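Local coordinates for phosphotriesterase family protein (Listeria monocytogenes serotype 4b str. H7858, PDB 3PNZ) that probably hydrolyses phosphorylated sugar lactones, using a zinc centre in an amidohydrolase-fold barrel, at residues A[38-43]-A[273-278]. Residues are numbered along the deposited sequence; the frame is centred on the assembly and turned at random.
With PO4 (phosphate ion), chain L.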
loop_
_atom_site.group_PDB
_atom_site.type_symbol
_atom_site.label_atom_id
_atom_site.label_comp_id
_atom_site.label_asym_id
_atom_site.label_seq_id
_atom_site.Cartn_x
_atom_site.Cartn_y
_atom_site.Cartn_z
ATOM N N ASP A 38 -1.728 -21.331 2.935
ATOM C CA ASP A 38 -0.899 -21.278 1.732
ATOM C C ASP A 38 -1.336 -20.245 0.692
ATOM O O ASP A 38 -0.509 -19.718 -0.046
ATOM C CB ASP A 38 -0.826 -22.653 1.070
ATOM C CG ASP A 38 0.241 -22.720 -0.004
ATOM O OD1 ASP A 38 1.439 -22.749 0.361
ATOM O OD2 ASP A 38 -0.109 -22.745 -1.207
ATOM N N ASP A 39 -2.635 -19.976 0.611
ATOM C CA ASP A 39 -3.140 -19.046 -0.398
ATOM C C ASP A 39 -2.615 -17.623 -0.177
ATOM O O ASP A 39 -2.593 -16.819 -1.107
ATOM C CB ASP A 39 -4.675 -19.045 -0.418
ATOM C CG ASP A 39 -5.244 -18.369 -1.653
ATOM O OD1 ASP A 39 -4.625 -18.454 -2.740
ATOM O OD2 ASP A 39 -6.336 -17.765 -1.543
ATOM N N LEU A 40 -2.185 -17.322 1.043
ATOM C CA LEU A 40 -1.678 -15.985 1.364
ATOM C C LEU A 40 -0.163 -15.896 1.245
ATOM O O LEU A 40 0.441 -14.909 1.657
ATOM C CB LEU A 40 -2.116 -15.572 2.765
ATOM C CG LEU A 40 -3.593 -15.169 2.866
ATOM C CD1 LEU A 40 -4.051 -15.212 4.314
ATOM C CD2 LEU A 40 -3.809 -13.776 2.258
ATOM N N LEU A 41 0.448 -16.930 0.680
ATOM C CA LEU A 41 1.880 -16.896 0.415
ATOM C C LEU A 41 2.132 -16.736 -1.081
ATOM O O LEU A 41 1.852 -17.640 -1.872
ATOM C CB LEU A 41 2.555 -18.165 0.939
ATOM C CG LEU A 41 2.156 -18.638 2.336
ATOM C CD1 LEU A 41 2.931 -19.909 2.703
ATOM C CD2 LEU A 41 2.361 -17.559 3.384
ATOM N N LEU A 42 2.644 -15.575 -1.481
ATOM C CA LEU A 42 3.030 -15.369 -2.867
ATOM C C LEU A 42 4.497 -15.766 -2.981
ATOM O O LEU A 42 5.387 -14.926 -2.892
ATOM C CB LEU A 42 2.826 -13.911 -3.281
ATOM C CG LEU A 42 1.365 -13.444 -3.282
ATOM C CD1 LEU A 42 1.248 -11.960 -3.644
ATOM C CD2 LEU A 42 0.548 -14.294 -4.242
ATOM N N ASP A 43 4.737 -17.059 -3.166
ATOM C CA ASP A 43 6.057 -17.622 -2.916
ATOM C C ASP A 43 6.751 -18.176 -4.155
ATOM O O ASP A 43 7.641 -19.019 -4.036
ATOM C CB ASP A 43 5.948 -18.708 -1.844
ATOM C CG ASP A 43 4.968 -19.806 -2.225
ATOM O OD1 ASP A 43 4.399 -19.755 -3.339
ATOM O OD2 ASP A 43 4.778 -20.732 -1.409
ATOM N N THR A 273 -3.564 -7.286 -4.314
ATOM C CA THR A 273 -3.539 -8.658 -4.816
ATOM C C THR A 273 -2.632 -9.526 -3.952
ATOM O O THR A 273 -1.430 -9.631 -4.192
ATOM C CB THR A 273 -3.083 -8.669 -6.287
ATOM O OG1 THR A 273 -3.733 -7.599 -6.986
ATOM C CG2 THR A 273 -3.433 -9.977 -6.964
ATOM N N ALA A 274 -3.211 -10.145 -2.933
ATOM C CA ALA A 274 -2.408 -10.745 -1.876
ATOM C C ALA A 274 -2.497 -12.263 -1.816
ATOM O O ALA A 274 -1.935 -12.874 -0.913
ATOM C CB ALA A 274 -2.793 -10.147 -0.529
ATOM N N ARG A 275 -3.204 -12.862 -2.768
ATOM C CA ARG A 275 -3.472 -14.302 -2.736
ATOM C C ARG A 275 -3.090 -15.003 -4.031
ATOM O O ARG A 275 -3.199 -14.428 -5.113
ATOM C CB ARG A 275 -4.964 -14.550 -2.474
ATOM C CG ARG A 275 -5.405 -14.265 -1.058
ATOM C CD ARG A 275 -6.911 -14.473 -0.914
ATOM N NE ARG A 275 -7.363 -14.243 0.450
ATOM C CZ ARG A 275 -7.434 -15.194 1.371
ATOM N NH1 ARG A 275 -7.066 -16.434 1.068
ATOM N NH2 ARG A 275 -7.852 -14.907 2.594
ATOM N N LYS A 276 -2.682 -16.269 -3.919
ATOM C CA LYS A 276 -2.453 -17.091 -5.100
ATOM C C LYS A 276 -3.701 -17.099 -5.978
ATOM O O LYS A 276 -3.615 -16.984 -7.203
ATOM C CB LYS A 276 -2.094 -18.528 -4.704
ATOM C CG LYS A 276 -0.671 -18.717 -4.164
ATOM C CD LYS A 276 -0.339 -20.212 -4.059
ATOM C CE LYS A 276 1.120 -20.466 -3.679
ATOM N NZ LYS A 276 1.380 -20.257 -2.228
ATOM N N THR A 277 -4.865 -17.215 -5.339
ATOM C CA THR A 277 -6.131 -17.279 -6.065
ATOM C C THR A 277 -6.513 -15.947 -6.705
ATOM O O THR A 277 -7.481 -15.878 -7.459
ATOM C CB THR A 277 -7.286 -17.747 -5.159
ATOM O OG1 THR A 277 -7.314 -16.949 -3.970
ATOM C CG2 THR A 277 -7.108 -19.221 -4.776
ATOM N N TYR A 278 -5.748 -14.896 -6.410
ATOM C CA TYR A 278 -5.981 -13.595 -7.024
ATOM C C TYR A 278 -5.061 -13.371 -8.225
ATOM O O TYR A 278 -5.380 -12.596 -9.129
ATOM C CB TYR A 278 -5.738 -12.479 -6.021
ATOM C CG TYR A 278 -6.775 -12.315 -4.932
ATOM C CD1 TYR A 278 -7.969 -13.035 -4.946
ATOM C CD2 TYR A 278 -6.552 -11.436 -3.878
ATOM C CE1 TYR A 278 -8.915 -12.872 -3.935
ATOM C CE2 TYR A 278 -7.490 -11.266 -2.866
ATOM C CZ TYR A 278 -8.668 -11.986 -2.902
ATOM O OH TYR A 278 -9.602 -11.815 -1.900
HETATM P P PO4 L . -8.277 -10.434 1.140
HETATM O O1 PO4 L . -8.768 -11.827 1.430
HETATM O O2 PO4 L . -6.764 -10.460 1.085
HETATM O O3 PO4 L . -8.792 -9.975 -0.204
HETATM O O4 PO4 L . -8.717 -9.474 2.227
HETATM O O HOH W 1 -0.397 -12.412 1.148
#
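The ammonium group of Lys276 plugs into the turn formed by residues 38-43 and shows how one lysine can knit a loop together. Its NZ lies 2.7 Å from Leu41 O, in the carbonyl plane, and 2.9 Å from Asp38 O, a carbonyl that also takes the amide of Leu41 on its opposite face. Carboxylates complete the grip: Asp38 OD2 receives NZ at 3.1 Å from above its plane, and Asp43 OD1 adds a weak salt bridge. The lysine chain runs out extended and bends only at its last torsion (chi4 78°), which turns NZ in among these oxygens.

Asp39 works in the other direction, its side chain reaching back to the segment 273-278. With CG anti to the backbone N (chi1 -166°), the carboxylate clasps Thr277 through both syn lone pairs, OD1 taking the amide N at 2.9 Å and OD2 the hydroxyl OG1 at 2.7 Å. OD2 also forms a salt bridge with Arg275 NH1 at 3.0 Å, met on its anti side but tilted out of the carboxylate plane, while staying nearly in the guanidinium plane; the two flat groups are turned 46° apart. The backbone adds a bond from Lys276 N to Asp39 O, and a water donates to both Leu40 O and Ala274 O.

Apolar contacts are fewer. Leu40 CD2 sits over the centre of one guanidinium face, while Leu42 lays its methyls against the backbone of 273-276.

Thus pinned, Arg275 gives NE to O1 of a phosphate ion, probably from the crystallisation liquor, at 3.0 Å; Tyr278 OH, Lys242, Lys244 and Tyr245 bind the same ion. The side chain of Ala274 comes within about 6 Å of a zinc ion, and the contact joins two loops at the catalytic mouth of a TIM barrel, where such an anion site is consistent with recognition of a substrate's phosphate.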